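Local coordinates for anti-sigma-I factor RsgI3 (Clostridium thermocellum, PDB 6QE7), which probably holds the sigma factor SigI3 inactive until its extracellular pair of PA14 domains, which binds pectin and related plant cell-wall polysaccharides, senses its ligand, at residues N12-S17 against Y112-A117; E34-Q39 against D44-R49; G71-V76 against L81-K86. One frame throughout, in Å; residues are numbered along the deposited sequence.

Contact 1: N12-S17 against Y112-A117. With CA (calcium ion), chain D; CA (calcium ion), chain E.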
loop_
_atom_site.group_PDB
_atom_site.type_symbol
_atom_site.label_atom_id
_atom_site.label_comp_id
_atom_site.label_asym_id
_atom_site.label_seq_id
_atom_site.Cartn_x
_atom_site.Cartn_y
_atom_site.Cartn_z
ATOM N N ASN A 12 5.488 -1.236 -6.099
ATOM C CA ASN A 12 6.817 -1.126 -5.437
ATOM C C ASN A 12 6.755 -1.346 -3.928
ATOM O O ASN A 12 7.838 -1.298 -3.288
ATOM C CB ASN A 12 7.460 0.249 -5.703
ATOM C CG ASN A 12 8.451 0.153 -6.833
ATOM O OD1 ASN A 12 9.267 -0.755 -6.803
ATOM N ND2 ASN A 12 8.371 1.020 -7.842
ATOM N N ASN A 13 5.567 -1.563 -3.373
ATOM C CA ASN A 13 5.351 -2.096 -1.999
ATOM C C ASN A 13 4.788 -3.533 -2.125
ATOM O O ASN A 13 4.293 -3.910 -3.232
ATOM C CB ASN A 13 4.414 -1.160 -1.224
ATOM C CG ASN A 13 5.129 0.004 -0.558
ATOM O OD1 ASN A 13 6.349 -0.010 -0.401
ATOM N ND2 ASN A 13 4.369 0.957 -0.029
ATOM N N MET A 14 4.739 -4.281 -1.023
ATOM C CA MET A 14 4.337 -5.711 -1.006
ATOM C C MET A 14 2.863 -5.848 -0.668
ATOM O O MET A 14 2.354 -6.964 -0.643
ATOM C CB MET A 14 5.252 -6.506 -0.075
ATOM C CG MET A 14 5.044 -6.383 1.420
ATOM S SD MET A 14 6.688 -7.199 1.887
ATOM C CE MET A 14 6.781 -6.696 3.623
ATOM N N ASP A 15 2.157 -4.720 -0.517
ATOM C CA ASP A 15 0.709 -4.750 -0.208
ATOM C C ASP A 15 -0.087 -3.982 -1.241
ATOM O O ASP A 15 -1.081 -3.339 -0.830
ATOM C CB ASP A 15 0.428 -4.062 1.127
ATOM C CG ASP A 15 0.870 -2.585 1.144
ATOM O OD1 ASP A 15 1.599 -2.122 0.193
ATOM O OD2 ASP A 15 0.471 -1.918 2.103
ATOM N N PHE A 16 0.307 -3.987 -2.507
ATOM C CA PHE A 16 -0.510 -3.430 -3.608
ATOM C C PHE A 16 -0.694 -1.943 -3.350
ATOM O O PHE A 16 -1.758 -1.431 -3.639
ATOM C CB PHE A 16 -1.879 -4.120 -3.750
ATOM C CG PHE A 16 -1.693 -5.617 -3.892
ATOM C CD1 PHE A 16 -1.165 -6.129 -5.050
ATOM C CD2 PHE A 16 -1.924 -6.465 -2.828
ATOM C CE1 PHE A 16 -0.947 -7.488 -5.183
ATOM C CE2 PHE A 16 -1.682 -7.824 -2.937
ATOM C CZ PHE A 16 -1.175 -8.320 -4.118
ATOM N N SER A 17 0.332 -1.285 -2.841
ATOM C CA SER A 17 0.475 0.191 -2.847
ATOM C C SER A 17 1.770 0.525 -3.575
ATOM O O SER A 17 2.650 -0.415 -3.825
ATOM C CB SER A 17 0.440 0.797 -1.449
ATOM O OG SER A 17 1.595 0.371 -0.708
ATOM N N TYR A 112 3.695 -11.684 -3.733
ATOM C CA TYR A 112 4.630 -10.650 -3.271
ATOM C C TYR A 112 5.980 -11.310 -2.991
ATOM O O TYR A 112 6.111 -12.523 -2.821
ATOM C CB TYR A 112 4.085 -9.942 -2.034
ATOM C CG TYR A 112 4.310 -10.696 -0.746
ATOM C CD1 TYR A 112 3.444 -11.683 -0.315
ATOM C CD2 TYR A 112 5.381 -10.389 0.085
ATOM C CE1 TYR A 112 3.643 -12.364 0.890
ATOM C CE2 TYR A 112 5.569 -11.019 1.314
ATOM C CZ TYR A 112 4.692 -12.010 1.737
ATOM O OH TYR A 112 4.959 -12.684 2.886
ATOM N N GLN A 113 6.975 -10.471 -3.109
ATOM C CA GLN A 113 8.382 -10.633 -2.705
ATOM C C GLN A 113 8.655 -9.801 -1.454
ATOM O O GLN A 113 8.296 -8.560 -1.392
ATOM C CB GLN A 113 9.279 -10.180 -3.875
ATOM C CG GLN A 113 10.641 -9.648 -3.410
ATOM C CD GLN A 113 11.624 -10.689 -2.972
ATOM O OE1 GLN A 113 11.279 -11.705 -2.373
ATOM N NE2 GLN A 113 12.882 -10.505 -3.396
ATOM N N HIS A 114 9.301 -10.449 -0.503
ATOM C CA HIS A 114 9.833 -9.771 0.694
ATOM C C HIS A 114 11.302 -9.428 0.420
ATOM O O HIS A 114 11.550 -8.289 0.011
ATOM C CB HIS A 114 9.567 -10.565 1.992
ATOM C CG HIS A 114 10.009 -9.824 3.215
ATOM N ND1 HIS A 114 10.672 -10.449 4.224
ATOM C CD2 HIS A 114 9.991 -8.489 3.530
ATOM C CE1 HIS A 114 11.040 -9.558 5.145
ATOM N NE2 HIS A 114 10.621 -8.330 4.736
ATOM N N VAL A 115 12.208 -10.391 0.591
ATOM C CA VAL A 115 13.668 -10.188 0.424
ATOM C C VAL A 115 14.324 -11.378 -0.285
ATOM O O VAL A 115 13.659 -12.354 -0.664
ATOM C CB VAL A 115 14.317 -9.922 1.795
ATOM C CG1 VAL A 115 13.821 -8.609 2.461
ATOM C CG2 VAL A 115 14.188 -11.102 2.736
ATOM N N ARG A 116 15.627 -11.266 -0.522
ATOM C CA ARG A 116 16.353 -12.387 -1.156
ATOM C C ARG A 116 15.691 -12.720 -2.487
ATOM O O ARG A 116 15.579 -11.809 -3.371
ATOM C CB ARG A 116 16.402 -13.525 -0.161
ATOM C CG ARG A 116 17.004 -12.990 1.132
ATOM C CD ARG A 116 17.567 -14.095 1.973
ATOM N NE ARG A 116 18.022 -13.524 3.242
ATOM C CZ ARG A 116 19.115 -13.897 3.893
ATOM N NH1 ARG A 116 19.891 -14.843 3.395
ATOM N NH2 ARG A 116 19.398 -13.367 5.066
ATOM N N ALA A 117 15.459 -13.986 -2.720
ATOM C CA ALA A 117 15.081 -14.484 -4.059
ATOM C C ALA A 117 13.619 -14.151 -4.334
ATOM O O ALA A 117 12.853 -13.986 -3.393
ATOM C CB ALA A 117 15.356 -15.959 -4.106
HETATM CA CA CA D . 11.860 -13.628 -1.346
HETATM CA CA CA E . 9.784 -2.145 -2.488
HETATM O O HOH W 1 10.138 -2.566 -4.877
HETATM O O HOH W 2 12.064 -14.144 1.344
HETATM O O HOH W 3 13.137 -15.708 -0.092
HETATM O O HOH W 4 10.447 0.121 -3.216
HETATM O O HOH W 5 12.204 -1.997 -2.154
#
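Met14 reaches along the end of strand 105-113 and touches three residues in a row, Tyr112, Gln113 and His114. Its CB lies 3.9 Å from Tyr112 CD2, and the two side chains run side by side in the same direction. The sulfur makes an oblique Met-aromatic contact, with SD 4.9 Å from the centroid of the Tyr112 ring, and it also passes close to the carbonyl oxygen of Gln113. The methyl at the tip, CE, stops 3.7 Å from His114 CD2. Beyond CG the methionine is extended (chi2 -167°, chi3 165°), which lets one thioether span both rings. The imidazole also carries Val115 CG1 over the centre of one face.

Each segment binds a different calcium ion. In 112-117 the chain curls round one ion, bound by Gln113 OE1 at 2.3 Å, by the carbonyl oxygens of Val115 and Ala117, and by Asp69 and Asp70; the amide of Gln113 is fixed at its other end by NE2 donating to Arg116 O at 3.0 Å. In 12-17 the carbonyl oxygen of Asn12 binds the second ion, 2.3 Å away, together with Asp44 and Thr45. Behind Met14, Asn13 ND2 donates to Ser17 OG, whose own hydroxyl donates to Asp15 OD1 at 2.7 Å.

The contact joins the loop between strands 6-11 and 19-25 to the end of strand 105-113, with strand 46-51 running between 6-11 and 105-113. Asn13 ND2 also hydrogen-bonds to Asp203 and the backbone of Met14 to Gly251, both in the second PA14 domain, so this loop lies where the two domains meet.

Contact 2: E34-Q39 against D44-R49; sequences EGTPDQ and DTYSVR. With CA (calcium ion), chain E.
The carbonyl oxygen of Gly35 accepts a hydrogen bond from Tyr46 OH at 2.8 Å, the phenol coming in 16° off the carbonyl plane. Water 6, 2.9 Å from Gly35 O, can donate to it as well but has competing acceptors; the same water accepts from Asp44 N. Tyr46 opens strand 46-51 and, with Thr45, faces Gln113 of strand 105-113 in a G1 beta bulge, a step in the antiparallel sheet of this PA14 domain where one strand gains a residue.

The phenol spans the gap from that strand to the loop 34-39. Its CG sits between the backbone N and the carbonyl carbon (chi1 55°), and the ring stands out from the strand with its hydroxyl end among Gly35, Thr36 and Pro37. Pro37 lies over one face in a CH-pi contact, CD 3.9 Å from the Tyr46 ring centroid and 29° off its normal, displaced toward CE1. Thr36 crosses the tyrosine at about a right angle, Thr36 CB 4.0 Å from Tyr46 CE2. The threonine hydroxyl turns to its own loop instead: OG1 donates to Asp38 O at 2.9 Å, from above the carbonyl plane, linking two residues of the loop. Trp32, Ile41 and Ala118 add further contacts around the phenol.

Just before the ring the chain becomes a calcium site, so the strand start meets the loop through its phenol and the ion through its backbone. Asp44 contributes its carbonyl oxygen, Asn12 another, and four waters complete the shell. Thr45 binds twice, through its backbone O and through its side-chain OG1, each 2.4 Å from the calcium.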
loop_
_atom_site.group_PDB
_atom_site.type_symbol
_atom_site.label_atom_id
_atom_site.label_comp_id
_atom_site.label_asym_id
_atom_site.label_seq_id
_atom_site.Cartn_x
_atom_site.Cartn_y
_atom_site.Cartn_z
ATOM N N GLU A 34 17.452 -12.586 -7.491
ATOM C CA GLU A 34 17.429 -11.660 -6.341
ATOM C C GLU A 34 17.091 -10.241 -6.830
ATOM O O GLU A 34 17.306 -9.240 -6.077
ATOM C CB GLU A 34 18.743 -11.763 -5.550
ATOM C CG GLU A 34 18.875 -13.096 -4.898
ATOM C CD GLU A 34 20.141 -13.287 -4.100
ATOM O OE1 GLU A 34 21.242 -13.170 -4.730
ATOM O OE2 GLU A 34 20.011 -13.521 -2.868
ATOM N N GLY A 35 16.471 -10.141 -7.990
ATOM C CA GLY A 35 16.215 -8.871 -8.666
ATOM C C GLY A 35 14.728 -8.577 -8.644
ATOM O O GLY A 35 14.041 -9.068 -7.743
ATOM N N THR A 36 14.253 -7.918 -9.686
ATOM C CA THR A 36 12.899 -7.348 -9.789
ATOM C C THR A 36 12.406 -7.627 -11.204
ATOM O O THR A 36 13.179 -7.940 -12.084
ATOM C CB THR A 36 13.007 -5.859 -9.460
ATOM O OG1 THR A 36 13.304 -5.318 -10.741
ATOM C CG2 THR A 36 14.081 -5.502 -8.453
ATOM N N PRO A 37 11.104 -7.546 -11.458
ATOM C CA PRO A 37 10.573 -7.694 -12.807
ATOM C C PRO A 37 10.919 -6.600 -13.841
ATOM O O PRO A 37 10.508 -6.712 -14.955
ATOM C CB PRO A 37 9.044 -7.605 -12.551
ATOM C CG PRO A 37 8.869 -7.969 -11.056
ATOM C CD PRO A 37 10.069 -7.274 -10.450
ATOM N N ASP A 38 11.485 -5.478 -13.427
ATOM C CA ASP A 38 11.614 -4.309 -14.319
ATOM C C ASP A 38 12.484 -3.270 -13.627
ATOM O O ASP A 38 12.403 -3.166 -12.392
ATOM C CB ASP A 38 10.244 -3.670 -14.598
ATOM C CG ASP A 38 10.308 -2.586 -15.664
ATOM O OD1 ASP A 38 10.199 -2.954 -16.870
ATOM O OD2 ASP A 38 10.483 -1.398 -15.292
ATOM N N GLN A 39 13.243 -2.487 -14.365
ATOM C CA GLN A 39 14.119 -1.458 -13.755
ATOM C C GLN A 39 13.280 -0.439 -12.940
ATOM O O GLN A 39 13.864 0.190 -12.089
ATOM C CB GLN A 39 14.885 -0.712 -14.839
ATOM C CG GLN A 39 13.993 0.198 -15.696
ATOM C CD GLN A 39 14.820 0.858 -16.782
ATOM O OE1 GLN A 39 16.054 0.754 -16.765
ATOM N NE2 GLN A 39 14.167 1.520 -17.736
ATOM N N ASP A 44 13.390 -5.714 -3.569
ATOM C CA ASP A 44 12.681 -6.099 -2.333
ATOM C C ASP A 44 11.304 -5.402 -2.218
ATOM O O ASP A 44 11.046 -4.371 -2.879
ATOM C CB ASP A 44 13.546 -5.910 -1.075
ATOM C CG ASP A 44 14.774 -6.798 -0.973
ATOM O OD1 ASP A 44 14.771 -7.802 -1.658
ATOM O OD2 ASP A 44 15.753 -6.460 -0.189
ATOM N N THR A 45 10.452 -6.020 -1.374
ATOM C CA THR A 45 9.095 -5.567 -0.986
ATOM C C THR A 45 8.341 -5.086 -2.225
ATOM O O THR A 45 8.090 -3.893 -2.328
ATOM C CB THR A 45 9.199 -4.455 0.069
ATOM O OG1 THR A 45 10.040 -3.471 -0.509
ATOM C CG2 THR A 45 9.807 -4.885 1.378
ATOM N N TYR A 46 7.947 -5.997 -3.121
ATOM C CA TYR A 46 7.128 -5.647 -4.266
ATOM C C TYR A 46 6.005 -6.671 -4.359
ATOM O O TYR A 46 6.076 -7.713 -3.636
ATOM C CB TYR A 46 7.942 -5.455 -5.553
ATOM C CG TYR A 46 8.834 -6.584 -6.002
ATOM C CD1 TYR A 46 8.345 -7.590 -6.794
ATOM C CD2 TYR A 46 10.216 -6.575 -5.765
ATOM C CE1 TYR A 46 9.155 -8.611 -7.281
ATOM C CE2 TYR A 46 11.057 -7.511 -6.349
ATOM C CZ TYR A 46 10.522 -8.573 -7.056
ATOM O OH TYR A 46 11.312 -9.565 -7.596
ATOM N N SER A 47 4.987 -6.302 -5.141
ATOM C CA SER A 47 3.779 -7.127 -5.327
ATOM C C SER A 47 3.244 -6.953 -6.735
ATOM O O SER A 47 3.485 -5.913 -7.346
ATOM C CB SER A 47 2.723 -6.900 -4.264
ATOM O OG SER A 47 2.312 -5.534 -4.146
ATOM N N VAL A 48 2.546 -8.010 -7.166
ATOM C CA VAL A 48 2.030 -8.200 -8.522
ATOM C C VAL A 48 0.662 -8.822 -8.333
ATOM O O VAL A 48 0.546 -9.817 -7.608
ATOM C CB VAL A 48 2.952 -9.091 -9.411
ATOM C CG1 VAL A 48 2.492 -8.982 -10.822
ATOM C CG2 VAL A 48 4.436 -8.709 -9.341
ATOM N N ARG A 49 -0.276 -8.277 -9.082
ATOM C CA ARG A 49 -1.607 -8.836 -9.251
ATOM C C ARG A 49 -1.856 -9.120 -10.730
ATOM O O ARG A 49 -1.884 -8.195 -11.499
ATOM C CB ARG A 49 -2.687 -7.865 -8.790
ATOM C CG ARG A 49 -4.025 -8.595 -8.681
ATOM C CD ARG A 49 -5.090 -7.641 -8.303
ATOM N NE ARG A 49 -5.005 -7.413 -6.894
ATOM C CZ ARG A 49 -4.878 -6.231 -6.283
ATOM N NH1 ARG A 49 -4.703 -5.129 -6.974
ATOM N NH2 ARG A 49 -4.936 -6.182 -4.955
HETATM CA CA CA E . 9.784 -2.145 -2.488
HETATM O O HOH W 6 14.119 -8.294 -4.970
HETATM O O HOH W 4 10.447 0.121 -3.216
HETATM O O HOH W 1 10.138 -2.566 -4.877
HETATM O O HOH W 5 12.204 -1.997 -2.154
HETATM O O HOH W 7 9.050 -0.546 -0.812
#

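Contact 3: G71-V76 against L81-K86; sequences GVRLWV and LIDKWK
The guanidinium of Arg73 lies nearly flat on the indole of Trp85, the planes 17° apart and the centres 4.3 Å apart, in a stacked cation-pi contact. It is off-centre: NH1 rides 3.5 Å from Trp85 CG, over one face of the indole, and Trp85 CB lies against the rim of the guanidinium face. Arg73 is extended from CG to NE and runs beside Asp83, its non-hydrogen-bonded partner in this antiparallel hairpin. There a salt bridge forms, Arg73 NE to Asp83 OD1 at 2.9 Å, met from above the carboxylate plane; Arg73 NH2 also donates to water 8. The stack and the salt bridge together probably limit rotation of the cationic group.

At Gly71 the missing side chain makes room for the backbone of 84-86, with Gly71 CA 3.2 Å from Lys84 O. Separately, the six-membered ring of Trp85 settles against the Gly71-Val72 peptide, CE3 3.6 Å from Val72 N. An inverse gamma turn centred on Trp85 lets the chain leave the strand here.

The other face carries Val72, Leu74 and Ile82, with Lys84 beside Val72, its aliphatic CB near Val72 CG1 and its end leading away. Leu74 and Ile82, a hydrogen-bonded pair, mesh through Leu74 CD2 and Ile82 CD1, 4.0 Å apart. A classic beta bulge sets Leu81 and Ile82 both opposite Leu74, whose O receives Leu81 N at 2.8 Å and Ile82 N more weakly. At the bulge Leu81 points toward strand 72-76, and its CD1 lies 3.7 Å from Val76 CG2.

Val72, Leu74 and Ile82 pack on Thr66 of strand 60-69, and Leu81 and Ile82 on strand 91-99, so this face closes on the second sheet of the domain; beside the hairpin, strand 105-113 pairs with strand 72-76.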
loop_
_atom_site.group_PDB
_atom_site.type_symbol
_atom_site.label_atom_id
_atom_site.label_comp_id
_atom_site.label_asym_id
_atom_site.label_seq_id
_atom_site.Cartn_x
_atom_site.Cartn_y
_atom_site.Cartn_z
ATOM N N GLY A 71 4.904 -14.979 -1.183
ATOM C CA GLY A 71 3.576 -15.545 -0.910
ATOM C C GLY A 71 2.652 -15.390 -2.086
ATOM O O GLY A 71 2.981 -14.750 -3.113
ATOM N N VAL A 72 1.516 -16.042 -1.975
ATOM C CA VAL A 72 0.572 -16.069 -3.120
ATOM C C VAL A 72 -0.844 -16.177 -2.603
ATOM O O VAL A 72 -1.074 -16.871 -1.641
ATOM C CB VAL A 72 0.963 -17.224 -4.047
ATOM C CG1 VAL A 72 0.943 -18.532 -3.275
ATOM C CG2 VAL A 72 0.103 -17.307 -5.341
ATOM N N ARG A 73 -1.774 -15.732 -3.397
ATOM C CA ARG A 73 -3.172 -16.135 -3.275
ATOM C C ARG A 73 -3.721 -16.377 -4.673
ATOM O O ARG A 73 -3.446 -15.534 -5.569
ATOM C CB ARG A 73 -3.972 -15.021 -2.580
ATOM C CG ARG A 73 -3.652 -14.785 -1.115
ATOM C CD ARG A 73 -4.766 -13.912 -0.517
ATOM N NE ARG A 73 -4.648 -14.069 0.923
ATOM C CZ ARG A 73 -4.083 -13.203 1.736
ATOM N NH1 ARG A 73 -3.628 -12.001 1.320
ATOM N NH2 ARG A 73 -4.106 -13.539 3.005
ATOM N N LEU A 74 -4.438 -17.488 -4.870
ATOM C CA LEU A 74 -5.033 -17.786 -6.200
ATOM C C LEU A 74 -6.515 -17.962 -6.071
ATOM O O LEU A 74 -6.921 -18.867 -5.311
ATOM C CB LEU A 74 -4.440 -19.079 -6.792
ATOM C CG LEU A 74 -4.890 -19.415 -8.216
ATOM C CD1 LEU A 74 -4.585 -18.288 -9.164
ATOM C CD2 LEU A 74 -4.230 -20.704 -8.709
ATOM N N TRP A 75 -7.255 -17.182 -6.859
ATOM C CA TRP A 75 -8.708 -17.338 -7.074
ATOM C C TRP A 75 -8.930 -17.835 -8.486
ATOM O O TRP A 75 -8.379 -17.214 -9.448
ATOM C CB TRP A 75 -9.539 -16.059 -6.847
ATOM C CG TRP A 75 -9.496 -15.480 -5.485
ATOM C CD1 TRP A 75 -10.466 -15.552 -4.550
ATOM C CD2 TRP A 75 -8.487 -14.625 -4.928
ATOM N NE1 TRP A 75 -10.089 -14.871 -3.434
ATOM C CE2 TRP A 75 -8.914 -14.244 -3.649
ATOM C CE3 TRP A 75 -7.235 -14.190 -5.357
ATOM C CZ2 TRP A 75 -8.179 -13.416 -2.802
ATOM C CZ3 TRP A 75 -6.516 -13.359 -4.529
ATOM C CH2 TRP A 75 -6.966 -12.995 -3.259
ATOM N N VAL A 76 -9.750 -18.872 -8.609
ATOM C CA VAL A 76 -10.349 -19.294 -9.912
ATOM C C VAL A 76 -11.876 -19.367 -9.725
ATOM O O VAL A 76 -12.336 -19.946 -8.750
ATOM C CB VAL A 76 -9.748 -20.627 -10.381
ATOM C CG1 VAL A 76 -10.416 -21.122 -11.674
ATOM C CG2 VAL A 76 -8.241 -20.581 -10.530
ATOM N N LEU A 81 -8.549 -20.745 -3.968
ATOM C CA LEU A 81 -8.035 -22.141 -3.998
ATOM C C LEU A 81 -6.764 -22.230 -3.149
ATOM O O LEU A 81 -6.629 -23.236 -2.494
ATOM C CB LEU A 81 -7.700 -22.502 -5.453
ATOM C CG LEU A 81 -8.913 -22.681 -6.365
ATOM C CD1 LEU A 81 -8.487 -23.033 -7.773
ATOM C CD2 LEU A 81 -9.833 -23.714 -5.768
ATOM N N ILE A 82 -5.860 -21.224 -3.245
ATOM C CA ILE A 82 -4.553 -21.173 -2.543
ATOM C C ILE A 82 -4.393 -19.847 -1.806
ATOM O O ILE A 82 -4.570 -18.765 -2.418
ATOM C CB ILE A 82 -3.406 -21.423 -3.519
ATOM C CG1 ILE A 82 -3.607 -22.700 -4.320
ATOM C CG2 ILE A 82 -2.102 -21.501 -2.770
ATOM C CD1 ILE A 82 -2.796 -22.710 -5.597
ATOM N N ASP A 83 -4.107 -19.984 -0.521
ATOM C CA ASP A 83 -3.976 -18.877 0.451
ATOM C C ASP A 83 -2.697 -19.153 1.214
ATOM O O ASP A 83 -2.747 -19.786 2.235
ATOM C CB ASP A 83 -5.179 -18.749 1.381
ATOM C CG ASP A 83 -5.182 -17.440 2.162
ATOM O OD1 ASP A 83 -4.225 -16.702 2.062
ATOM O OD2 ASP A 83 -6.142 -17.180 2.861
ATOM N N LYS A 84 -1.584 -18.637 0.717
ATOM C CA LYS A 84 -0.274 -18.860 1.358
ATOM C C LYS A 84 0.492 -17.548 1.369
ATOM O O LYS A 84 1.563 -17.471 0.688
ATOM C CB LYS A 84 0.477 -19.941 0.602
ATOM C CG LYS A 84 -0.131 -21.315 0.740
ATOM C CD LYS A 84 -0.232 -21.800 2.146
ATOM C CE LYS A 84 -0.871 -23.174 2.117
ATOM N NZ LYS A 84 -0.534 -23.896 3.340
ATOM N N TRP A 85 -0.105 -16.540 1.983
ATOM C CA TRP A 85 0.468 -15.180 1.964
ATOM C C TRP A 85 1.510 -15.044 3.062
ATOM O O TRP A 85 1.166 -14.687 4.183
ATOM C CB TRP A 85 -0.654 -14.180 2.202
ATOM C CG TRP A 85 -0.278 -12.813 1.728
ATOM C CD1 TRP A 85 -0.142 -11.696 2.489
ATOM C CD2 TRP A 85 -0.137 -12.380 0.367
ATOM N NE1 TRP A 85 0.156 -10.617 1.691
ATOM C CE2 TRP A 85 0.068 -10.969 0.390
ATOM C CE3 TRP A 85 -0.094 -13.025 -0.855
ATOM C CZ2 TRP A 85 0.431 -10.246 -0.726
ATOM C CZ3 TRP A 85 0.215 -12.295 -1.994
ATOM C CH2 TRP A 85 0.448 -10.908 -1.929
ATOM N N LYS A 86 2.747 -15.422 2.776
ATOM C CA LYS A 86 3.809 -15.570 3.795
ATOM C C LYS A 86 5.151 -15.576 3.085
ATOM O O LYS A 86 5.194 -15.763 1.842
ATOM C CB LYS A 86 3.663 -16.849 4.628
ATOM C CG LYS A 86 3.876 -18.133 3.835
ATOM C CD LYS A 86 3.523 -19.368 4.580
ATOM C CE LYS A 86 3.882 -20.635 3.828
ATOM N NZ LYS A 86 3.685 -21.783 4.738
HETATM O O HOH W 8 -5.740 -15.446 4.485
#

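How the contacts relate
All three contacts belong to the first PA14 domain and reach one antiparallel sheet, with strand 105-113 pairing with both 46-51 and 72-76. Contacts 1 and 2, centres about 6 Å apart, share one calcium ion and probable hydrogen bonds from Thr45 N to His114 O and from Ser47 OG to Asn13 O. Contact 3 lies about 15 Å from contact 1, centre to centre, yet touches it: Tyr112 CD1 is 3.4 Å from Trp85 CZ2. The other calcium, bound by Gln113, Val115 and Ala117 of contact 1 and by Asp69 and Asp70 just before 71-76, lies about 9 Å from Gly71. Contacts 2 and 3 do not touch: centres about 18 Å apart, nearest atoms about 5 Å.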